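LbpB B-lobe (Moraxella bovis, PDB 3UAQ) probably binds host lactoferrin at the bacterial surface, as the N-lobe of a lipoprotein thought to help the bacterium take iron from it. Local coordinates at residues Leu55-Ile61 and Asn86-His91; Lys122-Ile126 and Gly175-Phe179; Lys184-Glu188 and Gln198-Gly202; Gly169-Tyr173 and Ala242-Ala246. All coordinates share one frame; numbering follows the deposited sequence.

Interaction 1. Residues Leu55-Ile61 and Asn86-His91; sequences LGSVLAI and NITTAH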
loop_
_atom_site.group_PDB
_atom_site.type_symbol
_atom_site.label_atom_id
_atom_site.label_comp_id
_atom_site.label_asym_id
_atom_site.label_seq_id
_atom_site.Cartn_x
_atom_site.Cartn_y
_atom_site.Cartn_z
ATOM N N LEU A 55 -21.609 5.506 12.692
ATOM C CA LEU A 55 -21.140 5.807 11.338
ATOM C C LEU A 55 -20.762 4.594 10.504
ATOM O O LEU A 55 -20.721 3.468 10.994
ATOM C CB LEU A 55 -19.906 6.699 11.406
ATOM C CG LEU A 55 -20.131 8.196 11.510
ATOM C CD1 LEU A 55 -21.530 8.529 11.016
ATOM C CD2 LEU A 55 -19.921 8.701 12.940
ATOM N N GLY A 56 -20.453 4.843 9.237
ATOM C CA GLY A 56 -19.736 3.864 8.449
ATOM C C GLY A 56 -18.265 4.119 8.714
ATOM O O GLY A 56 -17.427 3.217 8.622
ATOM N N SER A 57 -17.951 5.362 9.074
ATOM C CA SER A 57 -16.592 5.865 8.945
ATOM C C SER A 57 -16.482 7.353 9.243
ATOM O O SER A 57 -17.454 8.095 9.094
ATOM C CB SER A 57 -16.127 5.621 7.518
ATOM O OG SER A 57 -17.211 5.778 6.626
ATOM N N VAL A 58 -15.300 7.795 9.658
ATOM C CA VAL A 58 -15.050 9.232 9.763
ATOM C C VAL A 58 -13.618 9.636 9.421
ATOM O O VAL A 58 -12.775 8.802 9.034
ATOM C CB VAL A 58 -15.442 9.797 11.155
ATOM C CG1 VAL A 58 -16.891 10.257 11.146
ATOM C CG2 VAL A 58 -15.219 8.758 12.225
ATOM N N LEU A 59 -13.350 10.928 9.590
ATOM C CA LEU A 59 -12.227 11.570 8.925
ATOM C C LEU A 59 -11.930 12.972 9.470
ATOM O O LEU A 59 -12.835 13.798 9.589
ATOM C CB LEU A 59 -12.566 11.637 7.446
ATOM C CG LEU A 59 -11.506 11.969 6.417
ATOM C CD1 LEU A 59 -11.900 11.304 5.107
ATOM C CD2 LEU A 59 -11.385 13.475 6.266
ATOM N N ALA A 60 -10.666 13.233 9.806
ATOM C CA ALA A 60 -10.245 14.548 10.302
ATOM C C ALA A 60 -8.877 14.978 9.762
ATOM O O ALA A 60 -8.292 14.336 8.881
ATOM C CB ALA A 60 -10.247 14.588 11.850
ATOM N N ILE A 61 -8.369 16.070 10.323
ATOM C CA ILE A 61 -7.274 16.819 9.727
ATOM C C ILE A 61 -6.255 17.233 10.798
ATOM O O ILE A 61 -6.622 17.439 11.951
ATOM C CB ILE A 61 -7.853 18.037 8.994
ATOM C CG1 ILE A 61 -9.379 18.046 9.161
ATOM C CG2 ILE A 61 -7.506 17.987 7.524
ATOM C CD1 ILE A 61 -10.107 19.212 8.491
ATOM N N ASN A 86 -15.092 19.464 12.722
ATOM C CA ASN A 86 -14.262 19.284 11.542
ATOM C C ASN A 86 -14.174 17.820 11.141
ATOM O O ASN A 86 -13.515 17.478 10.150
ATOM C CB ASN A 86 -12.864 19.854 11.770
ATOM C CG ASN A 86 -12.845 21.356 11.723
ATOM O OD1 ASN A 86 -13.637 21.972 11.001
ATOM N ND2 ASN A 86 -11.947 21.965 12.496
ATOM N N ILE A 87 -14.829 16.956 11.915
ATOM C CA ILE A 87 -14.821 15.531 11.606
ATOM C C ILE A 87 -15.854 15.211 10.544
ATOM O O ILE A 87 -17.035 15.023 10.839
ATOM C CB ILE A 87 -15.091 14.651 12.840
ATOM C CG1 ILE A 87 -14.055 14.925 13.930
ATOM C CG2 ILE A 87 -15.093 13.179 12.451
ATOM C CD1 ILE A 87 -14.229 14.067 15.166
ATOM N N THR A 88 -15.396 15.154 9.301
ATOM C CA THR A 88 -16.252 14.769 8.194
ATOM C C THR A 88 -16.647 13.306 8.358
ATOM O O THR A 88 -15.866 12.498 8.871
ATOM C CB THR A 88 -15.547 14.971 6.839
ATOM O OG1 THR A 88 -15.397 13.708 6.177
ATOM C CG2 THR A 88 -14.168 15.620 7.031
ATOM N N THR A 89 -17.864 12.975 7.945
ATOM C CA THR A 89 -18.328 11.592 7.963
ATOM C C THR A 89 -18.154 10.980 6.573
ATOM O O THR A 89 -18.266 11.681 5.561
ATOM C CB THR A 89 -19.801 11.500 8.402
ATOM O OG1 THR A 89 -19.897 11.760 9.809
ATOM C CG2 THR A 89 -20.375 10.116 8.104
ATOM N N ALA A 90 -17.874 9.679 6.524
ATOM C CA ALA A 90 -17.716 8.986 5.247
ATOM C C ALA A 90 -18.839 7.981 4.998
ATOM O O ALA A 90 -19.140 7.150 5.857
ATOM C CB ALA A 90 -16.370 8.297 5.186
ATOM N N HIS A 91 -19.454 8.058 3.820
ATOM C CA HIS A 91 -20.474 7.088 3.433
ATOM C C HIS A 91 -19.914 6.147 2.371
ATOM O O HIS A 91 -20.597 5.227 1.912
ATOM C CB HIS A 91 -21.733 7.791 2.921
ATOM C CG HIS A 91 -22.164 8.952 3.768
ATOM N ND1 HIS A 91 -22.974 8.804 4.871
ATOM C CD2 HIS A 91 -21.900 10.272 3.665
ATOM C CE1 HIS A 91 -23.188 9.990 5.421
ATOM N NE2 HIS A 91 -22.546 10.900 4.705
#
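Val58 and Thr89 form a non-hydrogen-bonded pair in a short antiparallel bridge within the handle domain, and Leu59 and Thr88 follow as the neighbouring hydrogen-bonded pair. The two pairs put their side chains on opposite faces of the handle sheet. On the Val58 side, the methyl CG1 of Val58 lies 3.6 Å from OG1 of Thr89, the two side chains passing at a slant. The first torsion of Thr89 (chi1 -73°) sends its methyl, not its hydroxyl, away from the backbone N; that methyl, CG2, comes within 3.5 Å of CD1 of Leu55. Ile87 joins the same patch from beyond the strand, its branch methyl CG2 resting 3.6 Å from CB of Val58, while its CG1 reaches CB of Ala60 more loosely at 4.4 Å. Ile87 and Ala60 both continue onto Phe333 of the barrel strand 332-340, so this apolar patch runs on toward the barrel. On the other face, Leu59 swings CG opposite its own N (chi1 -167°), and CD2 then settles 3.6 Å from the methyl CG2 of Thr88. Tyr154 of strand 146-159 touches Leu59 as well; that long strand pairs with the other edge of strand 57-60. Beyond the Val58 pair, Ala90 N donates to Ser57 O at 3.0 Å.

Interaction 2. Residues Lys122-Ile126 and Gly175-Phe179; sequences KAGWI and GHWDF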
loop_
_atom_site.group_PDB
_atom_site.type_symbol
_atom_site.label_atom_id
_atom_site.label_comp_id
_atom_site.label_asym_id
_atom_site.label_seq_id
_atom_site.Cartn_x
_atom_site.Cartn_y
_atom_site.Cartn_z
ATOM N N LYS A 122 -10.532 -0.085 7.102
ATOM C CA LYS A 122 -9.415 0.829 6.932
ATOM C C LYS A 122 -9.307 1.739 8.149
ATOM O O LYS A 122 -10.312 2.130 8.733
ATOM C CB LYS A 122 -9.610 1.669 5.673
ATOM C CG LYS A 122 -10.269 0.921 4.529
ATOM C CD LYS A 122 -9.841 1.474 3.183
ATOM C CE LYS A 122 -10.198 0.508 2.074
ATOM N NZ LYS A 122 -9.145 0.470 1.026
ATOM N N ALA A 123 -8.082 2.064 8.534
ATOM C CA ALA A 123 -7.849 3.069 9.562
ATOM C C ALA A 123 -6.407 3.505 9.460
ATOM O O ALA A 123 -5.503 2.668 9.379
ATOM C CB ALA A 123 -8.127 2.509 10.944
ATOM N N GLY A 124 -6.185 4.814 9.449
ATOM C CA GLY A 124 -4.826 5.317 9.378
ATOM C C GLY A 124 -4.752 6.773 8.990
ATOM O O GLY A 124 -5.570 7.587 9.422
ATOM N N TRP A 125 -3.763 7.099 8.166
ATOM C CA TRP A 125 -3.548 8.472 7.754
ATOM C C TRP A 125 -3.173 8.565 6.286
ATOM O O TRP A 125 -3.000 7.552 5.609
ATOM C CB TRP A 125 -2.451 9.106 8.608
ATOM C CG TRP A 125 -1.274 8.203 8.844
ATOM C CD1 TRP A 125 -1.018 7.465 9.964
ATOM C CD2 TRP A 125 -0.195 7.944 7.940
ATOM N NE1 TRP A 125 0.156 6.767 9.819
ATOM C CE2 TRP A 125 0.682 7.041 8.582
ATOM C CE3 TRP A 125 0.120 8.390 6.653
ATOM C CZ2 TRP A 125 1.851 6.576 7.980
ATOM C CZ3 TRP A 125 1.280 7.929 6.057
ATOM C CH2 TRP A 125 2.130 7.030 6.721
ATOM N N ILE A 126 -3.051 9.799 5.809
ATOM C CA ILE A 126 -2.584 10.063 4.458
ATOM C C ILE A 126 -2.235 11.534 4.376
ATOM O O ILE A 126 -3.046 12.376 4.753
ATOM C CB ILE A 126 -3.670 9.723 3.427
ATOM C CG1 ILE A 126 -3.295 10.248 2.039
ATOM C CG2 ILE A 126 -5.010 10.285 3.876
ATOM C CD1 ILE A 126 -4.187 9.703 0.943
ATOM N N GLY A 175 -4.725 -5.735 15.996
ATOM C CA GLY A 175 -4.499 -4.814 14.902
ATOM C C GLY A 175 -3.687 -3.607 15.335
ATOM O O GLY A 175 -2.643 -3.739 15.982
ATOM N N HIS A 176 -4.169 -2.419 14.993
ATOM C CA HIS A 176 -3.392 -1.218 15.245
ATOM C C HIS A 176 -4.270 -0.002 15.507
ATOM O O HIS A 176 -5.501 -0.080 15.441
ATOM C CB HIS A 176 -2.505 -0.925 14.041
ATOM C CG HIS A 176 -3.229 -0.257 12.919
ATOM N ND1 HIS A 176 -4.248 -0.871 12.214
ATOM C CD2 HIS A 176 -3.103 0.983 12.387
ATOM C CE1 HIS A 176 -4.704 -0.044 11.295
ATOM N NE2 HIS A 176 -4.028 1.089 11.375
ATOM N N TRP A 177 -3.618 1.119 15.809
ATOM C CA TRP A 177 -4.280 2.415 15.938
ATOM C C TRP A 177 -3.331 3.520 15.469
ATOM O O TRP A 177 -2.112 3.319 15.408
ATOM C CB TRP A 177 -4.723 2.662 17.386
ATOM C CG TRP A 177 -3.580 2.727 18.374
ATOM C CD1 TRP A 177 -2.745 1.705 18.729
ATOM C CD2 TRP A 177 -3.166 3.865 19.145
ATOM N NE1 TRP A 177 -1.831 2.137 19.661
ATOM C CE2 TRP A 177 -2.066 3.460 19.936
ATOM C CE3 TRP A 177 -3.610 5.193 19.239
ATOM C CZ2 TRP A 177 -1.407 4.328 20.811
ATOM C CZ3 TRP A 177 -2.952 6.059 20.109
ATOM C CH2 TRP A 177 -1.864 5.620 20.885
ATOM N N ASP A 178 -3.905 4.672 15.122
ATOM C CA ASP A 178 -3.150 5.865 14.765
ATOM C C ASP A 178 -3.781 7.051 15.480
ATOM O O ASP A 178 -4.932 6.976 15.934
ATOM C CB ASP A 178 -3.196 6.109 13.254
ATOM C CG ASP A 178 -2.369 5.109 12.467
ATOM O OD1 ASP A 178 -1.123 5.216 12.493
ATOM O OD2 ASP A 178 -2.967 4.229 11.808
ATOM N N PHE A 179 -3.040 8.151 15.569
ATOM C CA PHE A 179 -3.533 9.319 16.279
ATOM C C PHE A 179 -2.954 10.631 15.758
ATOM O O PHE A 179 -1.858 10.665 15.180
ATOM C CB PHE A 179 -3.197 9.193 17.763
ATOM C CG PHE A 179 -1.729 9.297 18.054
ATOM C CD1 PHE A 179 -0.923 8.170 18.011
ATOM C CD2 PHE A 179 -1.146 10.523 18.352
ATOM C CE1 PHE A 179 0.439 8.259 18.272
ATOM C CE2 PHE A 179 0.213 10.617 18.612
ATOM C CZ PHE A 179 1.006 9.482 18.574
#
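His176 presents the edge of its imidazole to the carbonyl of Ala123: NE2 donates to O of Ala123 across 2.9 Å, and that oxygen lies almost exactly in the ring plane. The bond is somewhat bent, 141° at the hydrogen, and it arrives from above the carbonyl plane of Ala123. OD2 of Asp178 sits at the same ring's edge, also in plane. The other ring nitrogen, ND1, bonds to the hydroxyl of Tyr118, whose ring also meets that of His176, so both ring nitrogens are taken up and the rotation of the ring is fixed. OD1 of Asp178 lies at the indole edge of Trp125, 3.3 Å from NE1, with the carboxylate turned nearly perpendicular to the ring. The rings of Phe221 and Phe127 meet this indole too. His176, Asp178 and Trp125 lie between two strands that are not sheet neighbours: 122-126 of the handle domain crosses 175-179 of the barrel at 37°, their axes 6.4 Å apart, and barrel side chains reach the handle backbone as well as its Trp125. Asp178 leans its carboxylate between the strands, CG lying opposite its carbonyl carbon (chi1 -72°). Its OD2 approaches CA of Gly124 to 3.2 Å, at a glycine whose backbone angles suit no other residue well. OD1 of Asp178 is held by the hydroxyl of Ser220, which also accepts the backbone N-H of Phe179.

Interaction 3. Residues Lys184-Glu188 and Gln198-Gly202; sequences KRERE and QAFGG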
loop_
_atom_site.group_PDB
_atom_site.type_symbol
_atom_site.label_atom_id
_atom_site.label_comp_id
_atom_site.label_asym_id
_atom_site.label_seq_id
_atom_site.Cartn_x
_atom_site.Cartn_y
_atom_site.Cartn_z
ATOM N N LYS A 184 0.266 22.832 20.402
ATOM C CA LYS A 184 0.592 23.945 21.283
ATOM C C LYS A 184 2.068 24.310 21.167
ATOM O O LYS A 184 2.930 23.433 21.085
ATOM C CB LYS A 184 0.262 23.595 22.732
ATOM C CG LYS A 184 -1.177 23.183 22.968
ATOM C CD LYS A 184 -1.515 23.259 24.445
ATOM C CE LYS A 184 -1.057 24.599 25.015
ATOM N NZ LYS A 184 -1.264 24.731 26.484
ATOM N N ARG A 185 2.355 25.607 21.158
ATOM C CA ARG A 185 3.730 26.076 21.093
ATOM C C ARG A 185 4.453 25.626 22.354
ATOM O O ARG A 185 5.591 25.150 22.303
ATOM C CB ARG A 185 3.764 27.605 20.992
ATOM C CG ARG A 185 4.949 28.172 20.201
ATOM C CD ARG A 185 5.697 29.243 20.979
ATOM N NE ARG A 185 4.834 29.916 21.942
ATOM C CZ ARG A 185 5.274 30.718 22.906
ATOM N NH1 ARG A 185 6.575 30.952 23.033
ATOM N NH2 ARG A 185 4.412 31.281 23.743
ATOM N N GLU A 186 3.770 25.774 23.487
ATOM C CA GLU A 186 4.351 25.464 24.788
ATOM C C GLU A 186 3.446 24.558 25.615
ATOM O O GLU A 186 2.357 24.961 26.028
ATOM C CB GLU A 186 4.649 26.751 25.563
ATOM C CG GLU A 186 6.016 27.352 25.283
ATOM C CD GLU A 186 6.368 28.447 26.269
ATOM O OE1 GLU A 186 5.568 28.691 27.197
ATOM O OE2 GLU A 186 7.444 29.059 26.121
ATOM N N ARG A 187 3.914 23.335 25.868
ATOM C CA ARG A 187 3.125 22.349 26.606
ATOM C C ARG A 187 3.614 22.111 28.032
ATOM O O ARG A 187 2.811 22.043 28.964
ATOM C CB ARG A 187 3.091 21.011 25.868
ATOM C CG ARG A 187 2.225 21.002 24.624
ATOM C CD ARG A 187 2.190 19.621 24.000
ATOM N NE ARG A 187 1.651 19.658 22.644
ATOM C CZ ARG A 187 0.382 19.411 22.337
ATOM N NH1 ARG A 187 -0.486 19.107 23.292
ATOM N NH2 ARG A 187 -0.023 19.469 21.074
ATOM N N GLU A 188 4.924 21.962 28.200
ATOM C CA GLU A 188 5.486 21.677 29.514
ATOM C C GLU A 188 6.653 22.596 29.809
ATOM O O GLU A 188 7.338 23.071 28.899
ATOM C CB GLU A 188 5.887 20.202 29.639
ATOM C CG GLU A 188 4.693 19.252 29.753
ATOM C CD GLU A 188 3.831 19.527 30.975
ATOM O OE1 GLU A 188 4.369 20.016 31.994
ATOM O OE2 GLU A 188 2.615 19.249 30.916
ATOM N N GLN A 198 12.832 27.405 30.322
ATOM C CA GLN A 198 12.798 26.067 29.729
ATOM C C GLN A 198 11.397 25.480 29.524
ATOM O O GLN A 198 10.739 25.052 30.478
ATOM C CB GLN A 198 13.650 25.111 30.553
ATOM C CG GLN A 198 15.084 25.037 30.068
ATOM C CD GLN A 198 15.187 24.527 28.639
ATOM O OE1 GLN A 198 14.997 23.336 28.382
ATOM N NE2 GLN A 198 15.482 25.426 27.701
ATOM N N ALA A 199 10.968 25.447 28.263
ATOM C CA ALA A 199 9.656 24.925 27.892
ATOM C C ALA A 199 9.683 24.357 26.482
ATOM O O ALA A 199 10.601 24.625 25.703
ATOM C CB ALA A 199 8.574 26.010 27.998
ATOM N N PHE A 200 8.659 23.570 26.167
ATOM C CA PHE A 200 8.468 23.010 24.829
ATOM C C PHE A 200 7.039 22.479 24.678
ATOM O O PHE A 200 6.262 22.487 25.636
ATOM C CB PHE A 200 9.486 21.893 24.556
ATOM C CG PHE A 200 9.340 20.693 25.460
ATOM C CD1 PHE A 200 8.734 19.529 25.004
ATOM C CD2 PHE A 200 9.819 20.723 26.765
ATOM C CE1 PHE A 200 8.603 18.422 25.834
ATOM C CE2 PHE A 200 9.690 19.620 27.597
ATOM C CZ PHE A 200 9.081 18.470 27.129
ATOM N N GLY A 201 6.699 22.030 23.474
ATOM C CA GLY A 201 5.443 21.341 23.222
ATOM C C GLY A 201 5.621 20.476 21.985
ATOM O O GLY A 201 4.652 20.134 21.280
ATOM N N GLY A 202 6.880 20.123 21.728
ATOM C CA GLY A 202 7.316 19.689 20.412
ATOM C C GLY A 202 7.594 18.216 20.166
ATOM O O GLY A 202 6.700 17.360 20.246
#
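Between Arg187-Glu188 and Phe200 the two backbones run antiparallel for a single bridge, with one extra residue on the 184-188 side. The carbonyl oxygen of Phe200 accepts two consecutive N-H groups, those of Arg187 and Glu188, the latter at 2.9 Å from Glu188 N to Phe200 O. Phe200 N answers with a 3.1 Å bond to Glu188 O, which closes the pair. The same Glu188 oxygen also lies against the methyl of Ala199, 3.3 Å from its CB.

Arg187 does most among the side chains. Its chain runs extended from CG to NE over Gly201, with CG 3.5 Å from CA of Gly201, and NE makes a weak bond of 3.3 Å to Gly201 O, which lies at the edge of the guanidinium near its plane. CG of Lys184 covers one guanidinium face. Farther out, NH2 pairs with Asp182 and also donates to the carbonyl of Gly213. Glu186 lays its carboxylate carbon CD 3.7 Å from CB of Ala199, while Glu188 turns its acid away toward the hydroxyl of Ser293. Phe200, with CG lodged between its own N and carbonyl carbon (chi1 64°), directs its ring to the rings of Phe295 and Tyr206. Two residues facing one across an antiparallel pair make a classic beta bulge, here at the base of a surface loop of the barrel domain.

Interaction 4. Residues Gly169-Tyr173 and Ala242-Ala246; sequences GVANY and ADFDA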
loop_
_atom_site.group_PDB
_atom_site.type_symbol
_atom_site.label_atom_id
_atom_site.label_comp_id
_atom_site.label_asym_id
_atom_site.label_seq_id
_atom_site.Cartn_x
_atom_site.Cartn_y
_atom_site.Cartn_z
ATOM N N GLY A 169 -21.090 -15.309 20.518
ATOM C CA GLY A 169 -20.073 -15.864 21.401
ATOM C C GLY A 169 -19.043 -14.864 21.918
ATOM O O GLY A 169 -19.391 -13.744 22.300
ATOM N N VAL A 170 -17.777 -15.279 21.948
ATOM C CA VAL A 170 -16.674 -14.407 22.362
ATOM C C VAL A 170 -15.478 -14.540 21.417
ATOM O O VAL A 170 -15.057 -15.649 21.086
ATOM C CB VAL A 170 -16.205 -14.723 23.799
ATOM C CG1 VAL A 170 -14.934 -13.933 24.135
ATOM C CG2 VAL A 170 -17.321 -14.441 24.809
ATOM N N ALA A 171 -14.927 -13.408 20.987
ATOM C CA ALA A 171 -13.823 -13.412 20.024
ATOM C C ALA A 171 -12.702 -12.455 20.421
ATOM O O ALA A 171 -12.910 -11.536 21.214
ATOM C CB ALA A 171 -14.330 -13.087 18.619
ATOM N N ASN A 172 -11.513 -12.679 19.869
ATOM C CA ASN A 172 -10.365 -11.811 20.131
ATOM C C ASN A 172 -9.831 -11.163 18.862
ATOM O O ASN A 172 -9.713 -11.815 17.818
ATOM C CB ASN A 172 -9.245 -12.583 20.830
ATOM C CG ASN A 172 -9.482 -12.734 22.314
ATOM O OD1 ASN A 172 -10.479 -12.247 22.848
ATOM N ND2 ASN A 172 -8.563 -13.414 22.992
ATOM N N TYR A 173 -9.505 -9.879 18.962
ATOM C CA TYR A 173 -8.996 -9.142 17.820
ATOM C C TYR A 173 -7.605 -8.601 18.098
ATOM O O TYR A 173 -7.234 -8.358 19.252
ATOM C CB TYR A 173 -9.928 -7.983 17.474
ATOM C CG TYR A 173 -11.336 -8.382 17.092
ATOM C CD1 TYR A 173 -11.736 -8.411 15.763
ATOM C CD2 TYR A 173 -12.271 -8.709 18.063
ATOM C CE1 TYR A 173 -13.030 -8.765 15.410
ATOM C CE2 TYR A 173 -13.567 -9.063 17.722
ATOM C CZ TYR A 173 -13.942 -9.091 16.397
ATOM O OH TYR A 173 -15.231 -9.442 16.069
ATOM N N ALA A 242 -13.888 -9.092 22.382
ATOM C CA ALA A 242 -15.313 -8.910 22.150
ATOM C C ALA A 242 -16.139 -9.998 22.836
ATOM O O ALA A 242 -16.039 -11.182 22.497
ATOM C CB ALA A 242 -15.612 -8.872 20.655
ATOM N N ASP A 243 -16.949 -9.589 23.807
ATOM C CA ASP A 243 -17.903 -10.488 24.443
ATOM C C ASP A 243 -19.303 -10.153 23.928
ATOM O O ASP A 243 -19.960 -9.235 24.436
ATOM C CB ASP A 243 -17.848 -10.343 25.964
ATOM C CG ASP A 243 -18.560 -11.475 26.689
ATOM O OD1 ASP A 243 -19.371 -12.180 26.050
ATOM O OD2 ASP A 243 -18.317 -11.654 27.901
ATOM N N PHE A 244 -19.747 -10.890 22.911
ATOM C CA PHE A 244 -21.050 -10.653 22.294
ATOM C C PHE A 244 -22.188 -11.107 23.203
ATOM O O PHE A 244 -23.346 -10.737 23.001
ATOM C CB PHE A 244 -21.145 -11.361 20.938
ATOM C CG PHE A 244 -20.072 -10.956 19.967
ATOM C CD1 PHE A 244 -20.057 -9.680 19.419
ATOM C CD2 PHE A 244 -19.078 -11.852 19.601
ATOM C CE1 PHE A 244 -19.065 -9.306 18.525
ATOM C CE2 PHE A 244 -18.086 -11.484 18.705
ATOM C CZ PHE A 244 -18.079 -10.211 18.168
ATOM N N ASP A 245 -21.852 -11.915 24.202
ATOM C CA ASP A 245 -22.843 -12.361 25.170
ATOM C C ASP A 245 -23.070 -11.302 26.246
ATOM O O ASP A 245 -24.206 -10.931 26.535
ATOM C CB ASP A 245 -22.416 -13.690 25.799
ATOM C CG ASP A 245 -22.335 -14.815 24.781
ATOM O OD1 ASP A 245 -22.868 -14.646 23.658
ATOM O OD2 ASP A 245 -21.740 -15.867 25.107
ATOM N N ALA A 246 -21.980 -10.815 26.829
ATOM C CA ALA A 246 -22.056 -9.775 27.847
ATOM C C ALA A 246 -22.285 -8.403 27.208
ATOM O O ALA A 246 -22.527 -7.416 27.908
ATOM C CB ALA A 246 -20.790 -9.774 28.708
#
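Gly169 O is gripped by a residue that has already left the strand: Phe244 N donates to it at 2.9 Å, bent to 135° at the hydrogen, although the chain at Phe244 has begun to turn. The benzyl group closes round the same oxygen, and CD2 of Phe244 comes within 3.3 Å of Gly169 O at the ring's edge. At the far edge of that ring lies OH of Tyr173, in plane and 3.6 Å from CZ of Phe244, and itself bonded to the carbonyl of Ala318. Beside these rings, strands 170-184 and 236-243 run antiparallel as neighbours in the barrel wall. Ala171 and Ala242 form its hydrogen-bonded pair here, each N-H donating to the other's O, N to O 2.9 Å, and CB of Ala242 reaches the edge of the Tyr173 ring, 3.6 Å from CE2. On the other face Val170 crosses Asp243, with CG2 of Val170 3.3 Å from OD1 of Asp243. CG of Asp243 points away from its own N (chi1 -166°), which brings OD1 round to accept Ala246 N at 3.0 Å from well above the carboxylate plane. That bond makes an Asx motif, helped by a weak one from Asp245 N, at the turn leading into strand 248-257.

Interaction 2 is the buried contact of the four, its centre about 7 Å from that of the chain, joining handle to barrel through polar side chains and ring edges. Interactions 1 and 4 are partly buried strand pairings, one within the handle sheet and one in the barrel wall, and both depend on backbone register with apolar contacts beside it. Interaction 3 lies at the surface, where charged side chains flank a single bridge. Strand 170-184 links three of them: it gives 170-173 to interaction 4, 175-179 to interaction 2, and at Lys184 runs into interaction 3, whose centre is about 42 Å from that of interaction 4. Interactions 1 and 2 share the handle sheet, centres about 13 Å apart.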